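Local coordinates for ribosomal-protein-serine acetyltransferase, putative (Vibrio cholerae O1 biovar eltor, PDB 2FCK) that belongs to the GNAT acetyltransferase family and may acetylate the N-terminal serine or alanine of ribosomal proteins, at residues Q16-L19 / D23-E26; L101-G106 / E117-L122; L124-F127 / E131-R134; N163-L166 / P171-G174. All coordinates share one frame; numbering follows the deposited sequence.

Contact 1 (Q16-L19 / D23-E26); sequences QLRL and DEAE
Arg18 and Glu24 meet head to head in a two-pronged salt bridge. Arg18 NH1 donates to Glu24 OE1 at 3.0 Å and Arg18 NH2 to Glu24 OE2 at 2.8 Å, both nearly straight. Each carboxylate oxygen uses its syn lone pair, and the two flat groups are turned only 23° apart, so the charges meet edge on. Both chains are long and extended, as they must be to span the gap between the two backbones. Arg18 first leaves its backbone with CG wedged between N and the carbonyl carbon (chi1 56°), which swings the tip toward Glu24.

Two further bonds fix the guanidinium's rotation. Its NE donates to Gln16 OE1 at 2.9 Å, approaching from above the amide plane, and Gln16 is steadied in turn by a bond from its NE2 to Gln9. Arg18 NH1 also reaches Leu19 O at 3.1 Å, in a bond more bent than those of the salt bridge. Phe76 adds a cation-pi contact. On the other side, Glu24 OE1 accepts a bond from Thr21 N, in the turn between the segments. Glu24 stands at the N-cap position of helix 25-33. The salt bridge thus ties the first core strand to the start of the first helix, the beta1-alpha1 connection of the GNAT fold.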
loop_
_atom_site.group_PDB
_atom_site.type_symbol
_atom_site.label_atom_id
_atom_site.label_comp_id
_atom_site.label_asym_id
_atom_site.label_seq_id
_atom_site.Cartn_x
_atom_site.Cartn_y
_atom_site.Cartn_z
ATOM N N GLN A 16 20.966 17.784 -2.836
ATOM C CA GLN A 16 19.749 18.566 -2.814
ATOM C C GLN A 16 18.697 17.685 -3.456
ATOM O O GLN A 16 18.843 17.307 -4.626
ATOM C CB GLN A 16 19.953 19.844 -3.636
ATOM C CG GLN A 16 18.751 20.708 -3.724
ATOM C CD GLN A 16 18.932 21.782 -4.791
ATOM O OE1 GLN A 16 19.315 21.487 -5.937
ATOM N NE2 GLN A 16 18.727 23.029 -4.398
ATOM N N LEU A 17 17.659 17.365 -2.688
ATOM C CA LEU A 17 16.574 16.502 -3.146
ATOM C C LEU A 17 15.404 17.441 -3.468
ATOM O O LEU A 17 14.920 18.130 -2.571
ATOM C CB LEU A 17 16.160 15.498 -2.036
ATOM C CG LEU A 17 17.013 14.225 -1.901
ATOM C CD1 LEU A 17 18.498 14.547 -1.553
ATOM C CD2 LEU A 17 16.381 13.405 -0.795
ATOM N N ARG A 18 14.916 17.422 -4.711
ATOM C CA ARG A 18 13.869 18.361 -5.142
ATOM C C ARG A 18 13.210 17.890 -6.431
ATOM O O ARG A 18 13.707 16.972 -7.097
ATOM C CB ARG A 18 14.493 19.748 -5.384
ATOM C CG ARG A 18 15.664 19.769 -6.408
ATOM C CD ARG A 18 15.924 21.205 -6.850
ATOM N NE ARG A 18 17.072 21.332 -7.735
ATOM C CZ ARG A 18 17.008 21.212 -9.058
ATOM N NH1 ARG A 18 15.852 20.889 -9.637
ATOM N NH2 ARG A 18 18.107 21.377 -9.788
ATOM N N LEU A 19 12.116 18.560 -6.806
ATOM C CA LEU A 19 11.488 18.283 -8.085
ATOM C C LEU A 19 12.481 18.579 -9.187
ATOM O O LEU A 19 13.079 19.683 -9.238
ATOM C CB LEU A 19 10.309 19.219 -8.321
ATOM C CG LEU A 19 9.007 18.623 -7.875
ATOM C CD1 LEU A 19 7.921 19.695 -8.067
ATOM C CD2 LEU A 19 8.615 17.307 -8.599
ATOM N N ASP A 23 12.881 22.341 -17.518
ATOM C CA ASP A 23 14.113 22.742 -18.144
ATOM C C ASP A 23 15.286 21.778 -17.937
ATOM O O ASP A 23 16.369 22.052 -18.441
ATOM C CB ASP A 23 14.515 24.131 -17.659
ATOM C CG ASP A 23 13.579 25.220 -18.162
ATOM O OD1 ASP A 23 12.969 25.088 -19.261
ATOM O OD2 ASP A 23 13.459 26.239 -17.450
ATOM N N GLU A 24 15.082 20.683 -17.203
ATOM C CA GLU A 24 16.185 19.753 -16.841
ATOM C C GLU A 24 16.086 18.385 -17.541
ATOM O O GLU A 24 16.714 17.401 -17.133
ATOM C CB GLU A 24 16.269 19.596 -15.325
ATOM C CG GLU A 24 16.622 20.903 -14.649
ATOM C CD GLU A 24 16.613 20.841 -13.135
ATOM O OE1 GLU A 24 15.724 20.222 -12.526
ATOM O OE2 GLU A 24 17.513 21.452 -12.530
ATOM N N ALA A 25 15.332 18.353 -18.630
ATOM C CA ALA A 25 15.157 17.119 -19.397
ATOM C C ALA A 25 16.493 16.575 -19.912
ATOM O O ALA A 25 16.743 15.363 -19.835
ATOM C CB ALA A 25 14.217 17.351 -20.548
ATOM N N GLU A 26 17.329 17.479 -20.414
ATOM C CA GLU A 26 18.673 17.158 -20.873
ATOM C C GLU A 26 19.503 16.472 -19.777
ATOM O O GLU A 26 20.185 15.473 -20.054
ATOM C CB GLU A 26 19.347 18.415 -21.439
ATOM C CG GLU A 26 20.869 18.478 -21.378
ATOM C CD GLU A 26 21.443 19.675 -22.161
ATOM O OE1 GLU A 26 22.189 20.481 -21.551
ATOM O OE2 GLU A 26 21.121 19.802 -23.370
#

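Contact 2 (L101-G106 / E117-L122); sequences LGYWIG and EALTAL. With NO3 (nitrate ion), chain C.
Strand 101-105 and helix 117-122, joined face to face by Leu101, Tyr103, Leu119 and Leu122, run nearly antiparallel, with the short axes 10.1 Å apart and 162° between their directions. Leu119 carries most of the packing. Its CG lies opposite the backbone N (chi1 -177°), which sends both methyls down onto the sheet. There CD2 sits over one face of the Tyr103 ring, 3.9 Å from the centroid and displaced toward the rim, in a CH-pi contact whose closest pair is Leu119 CD2 and Tyr103 CE2 at 3.6 Å. Leu119 CD1 also touches the ring, at Tyr103 CD2, and reaches Leu101 CD1 at 4.3 Å. Farther along, Leu101 CD2 and Leu122 CD2 meet tip to tip at 4.1 Å. A branched leucine suits position 101 because it can offer one methyl to Leu119 and the other to Leu122. Val87, Leu135 and Ile137 of the flanking strands complete the apolar floor.

A tyrosine fits where the layer reaches its margin: the ring packs while its OH bonds to Ser146 O. At the edge of that ring lies a nitrate, probably from the crystallisation liquor, whose O1 receives Ile105 N in an almost straight 2.9 Å bond. In GNAT enzymes this strand and helix border the acetyl-CoA site, so the anion may mark part of that pocket. These polar bonds lie at the border; across the interface itself the chemistry is purely apolar, implying that burial and shape, rather than directional bonds, hold helix to sheet.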
loop_
_atom_site.group_PDB
_atom_site.type_symbol
_atom_site.label_atom_id
_atom_site.label_comp_id
_atom_site.label_asym_id
_atom_site.label_seq_id
_atom_site.Cartn_x
_atom_site.Cartn_y
_atom_site.Cartn_z
ATOM N N LEU A 101 8.716 3.100 -0.897
ATOM C CA LEU A 101 9.820 3.919 -1.429
ATOM C C LEU A 101 10.456 3.236 -2.632
ATOM O O LEU A 101 10.459 1.966 -2.777
ATOM C CB LEU A 101 10.916 4.119 -0.366
ATOM C CG LEU A 101 10.534 4.746 0.970
ATOM C CD1 LEU A 101 11.837 5.046 1.700
ATOM C CD2 LEU A 101 9.720 6.006 0.871
ATOM N N GLY A 102 11.014 4.073 -3.503
ATOM C CA GLY A 102 11.782 3.569 -4.619
ATOM C C GLY A 102 12.948 4.509 -4.825
ATOM O O GLY A 102 12.989 5.597 -4.245
ATOM N N TYR A 103 13.909 4.086 -5.627
ATOM C CA TYR A 103 15.076 4.909 -5.892
ATOM C C TYR A 103 15.901 4.310 -7.033
ATOM O O TYR A 103 15.759 3.109 -7.358
ATOM C CB TYR A 103 16.020 5.041 -4.641
ATOM C CG TYR A 103 16.277 3.660 -4.020
ATOM C CD1 TYR A 103 17.333 2.877 -4.457
ATOM C CD2 TYR A 103 15.427 3.167 -3.043
ATOM C CE1 TYR A 103 17.548 1.558 -3.891
ATOM C CE2 TYR A 103 15.616 1.876 -2.474
ATOM C CZ TYR A 103 16.660 1.097 -2.910
ATOM O OH TYR A 103 16.847 -0.155 -2.327
ATOM N N TRP A 104 16.760 5.137 -7.608
ATOM C CA TRP A 104 17.753 4.619 -8.540
ATOM C C TRP A 104 18.902 5.601 -8.514
ATOM O O TRP A 104 18.706 6.791 -8.478
ATOM C CB TRP A 104 17.174 4.377 -9.944
ATOM C CG TRP A 104 16.384 5.482 -10.559
ATOM C CD1 TRP A 104 15.048 5.618 -10.580
ATOM C CD2 TRP A 104 16.927 6.598 -11.275
ATOM N NE1 TRP A 104 14.700 6.765 -11.283
ATOM C CE2 TRP A 104 15.840 7.378 -11.720
ATOM C CE3 TRP A 104 18.230 6.998 -11.596
ATOM C CZ2 TRP A 104 16.018 8.553 -12.469
ATOM C CZ3 TRP A 104 18.415 8.150 -12.347
ATOM C CH2 TRP A 104 17.309 8.921 -12.764
ATOM N N ILE A 105 20.125 5.085 -8.421
ATOM C CA ILE A 105 21.261 5.979 -8.291
ATOM C C ILE A 105 22.314 5.479 -9.283
ATOM O O ILE A 105 22.516 4.269 -9.395
ATOM C CB ILE A 105 21.895 5.939 -6.846
ATOM C CG1 ILE A 105 20.850 6.270 -5.758
ATOM C CG2 ILE A 105 23.121 6.857 -6.753
ATOM C CD1 ILE A 105 20.477 7.749 -5.704
ATOM N N GLY A 106 22.926 6.421 -9.995
ATOM C CA GLY A 106 23.943 6.090 -10.978
ATOM C C GLY A 106 25.122 5.440 -10.285
ATOM O O GLY A 106 25.539 5.861 -9.199
ATOM N N GLU A 117 23.234 8.586 1.369
ATOM C CA GLU A 117 22.926 9.913 1.876
ATOM C C GLU A 117 21.507 10.346 1.422
ATOM O O GLU A 117 20.718 10.830 2.224
ATOM C CB GLU A 117 23.990 10.926 1.390
ATOM C CG GLU A 117 23.813 12.342 1.935
ATOM C CD GLU A 117 24.994 13.221 1.558
ATOM O OE1 GLU A 117 26.111 12.691 1.385
ATOM O OE2 GLU A 117 24.823 14.440 1.413
ATOM N N ALA A 118 21.182 10.172 0.141
ATOM C CA ALA A 118 19.873 10.565 -0.372
ATOM C C ALA A 118 18.728 9.706 0.227
ATOM O O ALA A 118 17.680 10.219 0.651
ATOM C CB ALA A 118 19.876 10.449 -1.901
ATOM N N LEU A 119 18.921 8.386 0.236
ATOM C CA LEU A 119 17.836 7.526 0.697
ATOM C C LEU A 119 17.626 7.679 2.204
ATOM O O LEU A 119 16.489 7.710 2.693
ATOM C CB LEU A 119 18.072 6.051 0.271
ATOM C CG LEU A 119 16.985 5.052 0.612
ATOM C CD1 LEU A 119 15.710 5.463 -0.076
ATOM C CD2 LEU A 119 17.418 3.640 0.123
ATOM N N THR A 120 18.732 7.848 2.952
ATOM C CA THR A 120 18.582 8.070 4.391
ATOM C C THR A 120 17.835 9.393 4.668
ATOM O O THR A 120 16.978 9.442 5.561
ATOM C CB THR A 120 19.972 8.085 5.088
ATOM O OG1 THR A 120 20.544 6.756 4.982
ATOM C CG2 THR A 120 19.858 8.478 6.575
ATOM N N ALA A 121 18.118 10.427 3.863
ATOM C CA ALA A 121 17.409 11.725 4.014
ATOM C C ALA A 121 15.901 11.508 3.858
ATOM O O ALA A 121 15.079 11.992 4.677
ATOM C CB ALA A 121 17.933 12.715 2.976
ATOM N N LEU A 122 15.552 10.678 2.866
ATOM C CA LEU A 122 14.130 10.471 2.594
ATOM C C LEU A 122 13.491 9.657 3.720
ATOM O O LEU A 122 12.377 9.931 4.173
ATOM C CB LEU A 122 13.952 9.793 1.228
ATOM C CG LEU A 122 12.478 9.576 0.829
ATOM C CD1 LEU A 122 11.738 10.927 0.736
ATOM C CD2 LEU A 122 12.350 8.780 -0.493
HETATM N N NO3 C . 20.185 1.892 -7.209
HETATM O O1 NO3 C . 20.378 2.243 -8.540
HETATM O O2 NO3 C . 19.136 1.056 -6.882
HETATM O O3 NO3 C . 21.002 2.369 -6.196
#

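Contact 3 (L124-F127 / E131-R134); sequences LFCF and ELTR
Leu132 N donates a hydrogen bond to Cys126 O at 3.1 Å with an N-H...O angle of 167°, approaching tilted from the carbonyl plane. This bond reaches one residue farther back than a pi turn would: it belongs to the outgoing chain, which folds over the widened helix end at 125-127 once Glu131 has taken positive phi (60°). The CA of Glu131 points a hydrogen at Phe127 O, 3.3 Å away, a contact that lends weak support to an end carbonyl. A water strengthens this end, donating to Phe127 O at 2.7 Å and to Leu132 O at 2.6 Å, and so bridges the last turn and the outgoing chain.

The segments form the second bend of a beta-alpha-beta crossover, in which helix 114-129 links the neighbouring parallel strands 98-105 and 134-139 of the GNAT sheet.

Apolar packing joins Leu132 to Cys126: Leu132 CD1 rests 3.9 Å from Cys126 CB, a small residue that lets the leucine come close under the helix.

The Phe127 ring lies instead against the polar backbone of 132-134. Its side chain starts away from that segment, but the broad ring swings back along it: Phe127 CD1 comes within 3.2 Å of Leu132 O, and Arg134 N stands near the ring plane at its edge. That amide is buried with no hydrogen-bond partner in the model. Leu135, Leu179 and Pro181 also touch the ring.

Polar side chains pair away from the helix. The buried Arg134 forms salt bridges to Glu136 and Glu158, and its NH1 bonds to Pro162 O of the second subunit, while Thr133 OG1 is paired with Asn97.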
loop_
_atom_site.group_PDB
_atom_site.type_symbol
_atom_site.label_atom_id
_atom_site.label_comp_id
_atom_site.label_asym_id
_atom_site.label_seq_id
_atom_site.Cartn_x
_atom_site.Cartn_y
_atom_site.Cartn_z
ATOM N N LEU A 124 14.431 9.495 6.891
ATOM C CA LEU A 124 14.290 10.372 8.054
ATOM C C LEU A 124 13.127 11.348 7.904
ATOM O O LEU A 124 12.396 11.584 8.860
ATOM C CB LEU A 124 15.584 11.134 8.340
ATOM C CG LEU A 124 16.715 10.208 8.790
ATOM C CD1 LEU A 124 18.047 11.035 8.897
ATOM C CD2 LEU A 124 16.366 9.430 10.086
ATOM N N PHE A 125 12.950 11.884 6.706
ATOM C CA PHE A 125 11.792 12.748 6.442
ATOM C C PHE A 125 10.495 11.994 6.719
ATOM O O PHE A 125 9.585 12.502 7.405
ATOM C CB PHE A 125 11.885 13.264 5.007
ATOM C CG PHE A 125 10.627 13.904 4.503
ATOM C CD1 PHE A 125 10.265 15.172 4.924
ATOM C CD2 PHE A 125 9.835 13.224 3.594
ATOM C CE1 PHE A 125 9.084 15.777 4.435
ATOM C CE2 PHE A 125 8.656 13.792 3.119
ATOM C CZ PHE A 125 8.292 15.065 3.544
ATOM N N CYS A 126 10.417 10.754 6.219
ATOM C CA CYS A 126 9.201 9.936 6.435
ATOM C C CYS A 126 8.923 9.656 7.914
ATOM O O CYS A 126 7.769 9.757 8.359
ATOM C CB CYS A 126 9.311 8.629 5.684
ATOM S SG CYS A 126 9.178 8.791 3.909
ATOM N N PHE A 127 9.981 9.348 8.688
ATOM C CA PHE A 127 9.793 8.937 10.110
ATOM C C PHE A 127 9.646 10.168 11.042
ATOM O O PHE A 127 8.772 10.208 11.919
ATOM C CB PHE A 127 10.954 8.040 10.612
ATOM C CG PHE A 127 10.964 6.637 10.050
ATOM C CD1 PHE A 127 9.772 5.978 9.684
ATOM C CD2 PHE A 127 12.155 5.911 10.014
ATOM C CE1 PHE A 127 9.815 4.680 9.230
ATOM C CE2 PHE A 127 12.180 4.599 9.563
ATOM C CZ PHE A 127 11.011 3.983 9.179
ATOM N N GLU A 131 5.889 11.185 10.308
ATOM C CA GLU A 131 5.539 10.316 11.445
ATOM C C GLU A 131 4.983 8.936 11.020
ATOM O O GLU A 131 4.144 8.353 11.717
ATOM C CB GLU A 131 4.561 11.015 12.413
ATOM C CG GLU A 131 5.194 12.203 13.174
ATOM C CD GLU A 131 4.160 12.976 14.017
ATOM O OE1 GLU A 131 3.313 12.325 14.664
ATOM O OE2 GLU A 131 4.179 14.217 14.003
ATOM N N LEU A 132 5.484 8.426 9.887
ATOM C CA LEU A 132 5.129 7.109 9.389
ATOM C C LEU A 132 5.816 6.104 10.313
ATOM O O LEU A 132 6.851 6.422 10.929
ATOM C CB LEU A 132 5.543 6.947 7.919
ATOM C CG LEU A 132 4.823 7.864 6.939
ATOM C CD1 LEU A 132 5.482 7.785 5.552
ATOM C CD2 LEU A 132 3.315 7.609 6.862
ATOM N N THR A 133 5.240 4.921 10.461
ATOM C CA THR A 133 5.805 3.925 11.366
ATOM C C THR A 133 6.329 2.670 10.652
ATOM O O THR A 133 6.790 1.757 11.292
ATOM C CB THR A 133 4.825 3.549 12.551
ATOM O OG1 THR A 133 3.488 3.381 12.053
ATOM C CG2 THR A 133 4.837 4.663 13.617
ATOM N N ARG A 134 6.267 2.663 9.324
ATOM C CA ARG A 134 6.847 1.603 8.517
ATOM C C ARG A 134 7.034 2.081 7.083
ATOM O O ARG A 134 6.152 2.745 6.518
ATOM C CB ARG A 134 5.890 0.388 8.488
ATOM C CG ARG A 134 6.399 -0.796 7.651
ATOM C CD ARG A 134 5.485 -2.076 7.829
ATOM N NE ARG A 134 5.770 -3.064 6.760
ATOM C CZ ARG A 134 6.624 -4.086 6.855
ATOM N NH1 ARG A 134 7.265 -4.339 7.988
ATOM N NH2 ARG A 134 6.863 -4.851 5.802
HETATM O O HOH W 1 7.640 7.919 12.912
#

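Contact 4 (N163-L166 / P171-G174); sequences NRFL and PKAG. With NO3 (nitrate ion), chain G.
Phe165 and Lys172 form the hydrogen-bonded pair of this antiparallel ladder. Lys172 N donates to Phe165 O at 3.1 Å, and the same oxygen receives a CA-H contact from Pro171 CA at 3.4 Å. The return acceptor, Lys172 O, is shared by two weak bonds: one from Arg164 N at 2.9 Å, strongly bent at 122°, the other from Phe165 N, straighter but long at 3.4 Å. Two residues thus face one. Pro171 has no N-H to give, and suits its place because it pairs with Leu166 at a non-hydrogen-bonded position; Leu166 CD2 packs on Pro171 CB at 4.2 Å. Asn163, with positive phi at the corner, directs its N toward a nitrate, probably from the crystallisation liquor. The bond to the nitrate O3 is weak, and the position of O1 is doubtful.

The Phe165 ring turns back over the neighbouring strand. Lys172 CB lies over its face, 4.2 Å from the centroid, and the lysine's flexible methylenes continue alongside it. Gly174 CA meets the ring edge at 3.8 Å from Phe165 CE1; a residue without a side chain gives the ring room there. Arg164 heads elsewhere, bent at chi2 (70°): Arg164 NH2 forms a salt bridge with Glu136 of the same chain, while Phe96 of the second subunit makes a cation-pi contact with the arginine.

The doubled residues opposite Lys172 are a classic beta bulge, here at the turning end of the hairpin of strands 156-164 and 170-179, at the C-terminal end of the GNAT sheet, where the hairpin reaches the second subunit.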
loop_
_atom_site.group_PDB
_atom_site.type_symbol
_atom_site.label_atom_id
_atom_site.label_comp_id
_atom_site.label_asym_id
_atom_site.label_seq_id
_atom_site.Cartn_x
_atom_site.Cartn_y
_atom_site.Cartn_z
ATOM N N ASN A 163 4.085 -10.983 -8.021
ATOM C CA ASN A 163 3.297 -9.854 -8.527
ATOM C C ASN A 163 3.381 -8.596 -7.674
ATOM O O ASN A 163 2.433 -7.809 -7.539
ATOM C CB ASN A 163 1.810 -10.299 -8.692
ATOM C CG ASN A 163 1.578 -11.302 -9.804
ATOM O OD1 ASN A 163 0.386 -11.550 -10.175
ATOM N ND2 ASN A 163 2.628 -11.937 -10.312
ATOM N N ARG A 164 4.549 -8.353 -7.069
ATOM C CA ARG A 164 4.645 -7.260 -6.128
ATOM C C ARG A 164 4.840 -5.839 -6.741
ATOM O O ARG A 164 4.577 -4.826 -6.104
ATOM C CB ARG A 164 5.734 -7.604 -5.080
ATOM C CG ARG A 164 5.876 -6.601 -3.979
ATOM C CD ARG A 164 4.632 -6.655 -3.070
ATOM N NE ARG A 164 4.759 -5.632 -2.060
ATOM C CZ ARG A 164 4.662 -4.333 -2.268
ATOM N NH1 ARG A 164 4.425 -3.860 -3.493
ATOM N NH2 ARG A 164 4.804 -3.498 -1.267
ATOM N N PHE A 165 5.334 -5.741 -7.982
ATOM C CA PHE A 165 5.463 -4.399 -8.579
ATOM C C PHE A 165 5.212 -4.472 -10.084
ATOM O O PHE A 165 5.202 -5.549 -10.641
ATOM C CB PHE A 165 6.835 -3.725 -8.258
ATOM C CG PHE A 165 8.031 -4.377 -8.957
ATOM C CD1 PHE A 165 8.610 -5.557 -8.460
ATOM C CD2 PHE A 165 8.575 -3.803 -10.122
ATOM C CE1 PHE A 165 9.726 -6.160 -9.097
ATOM C CE2 PHE A 165 9.676 -4.410 -10.771
ATOM C CZ PHE A 165 10.243 -5.588 -10.259
ATOM N N LEU A 166 4.993 -3.316 -10.716
ATOM C CA LEU A 166 4.805 -3.290 -12.171
ATOM C C LEU A 166 6.076 -2.820 -12.900
ATOM O O LEU A 166 6.686 -1.834 -12.488
ATOM C CB LEU A 166 3.643 -2.365 -12.538
ATOM C CG LEU A 166 2.295 -2.683 -11.874
ATOM C CD1 LEU A 166 1.304 -1.523 -12.064
ATOM C CD2 LEU A 166 1.771 -4.009 -12.446
ATOM N N PRO A 171 3.110 -7.360 -14.119
ATOM C CA PRO A 171 3.605 -7.618 -12.738
ATOM C C PRO A 171 4.775 -8.610 -12.626
ATOM O O PRO A 171 4.912 -9.507 -13.455
ATOM C CB PRO A 171 2.344 -8.119 -11.992
ATOM C CG PRO A 171 1.244 -8.385 -13.141
ATOM C CD PRO A 171 1.967 -8.241 -14.464
ATOM N N LYS A 172 5.647 -8.404 -11.620
ATOM C CA LYS A 172 6.861 -9.197 -11.424
ATOM C C LYS A 172 7.067 -9.461 -9.940
ATOM O O LYS A 172 6.611 -8.644 -9.137
ATOM C CB LYS A 172 8.080 -8.395 -11.915
ATOM C CG LYS A 172 8.068 -8.183 -13.446
ATOM C CD LYS A 172 8.789 -6.893 -13.645
ATOM C CE LYS A 172 10.176 -7.196 -13.824
ATOM N NZ LYS A 172 10.766 -6.901 -15.294
ATOM N N ALA A 173 7.702 -10.586 -9.602
ATOM C CA ALA A 173 8.060 -10.929 -8.209
ATOM C C ALA A 173 9.119 -9.946 -7.723
ATOM O O ALA A 173 10.097 -9.656 -8.449
ATOM C CB ALA A 173 8.558 -12.313 -8.126
ATOM N N GLY A 174 8.880 -9.331 -6.560
ATOM C CA GLY A 174 9.859 -8.381 -5.964
ATOM C C GLY A 174 10.209 -8.730 -4.537
ATOM O O GLY A 174 9.446 -9.372 -3.817
HETATM N N NO3 G . 5.529 -12.739 -10.595
HETATM O O1 NO3 G . 5.132 -11.405 -10.601
HETATM O O2 NO3 G . 5.825 -13.380 -11.814
HETATM O O3 NO3 G . 5.624 -13.431 -9.388
#

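Overall arrangement
Contact 2 lies deepest, its centre about 5 Å from the chain's centre, and is wholly apolar across its interface; the centres of the other three sit 13 to 17 Å out. Contacts 3 and 4 mix polar bonds with packing, while contact 1 is chiefly a salt bridge. Contacts 2 and 3 share helix 114-129 and touch where Leu101 CD2 packs on Cys126 SG at 4.2 Å, so one seats the helix and the other finishes it with backbone and water bonds. Contact 1 meets contact 2 through Leu17 against Ala118 and Ala121. Contact 4, on the opposite side of the centre from contact 1, is a bulged backbone ladder. Contacts 3 and 4 both reach the second subunit.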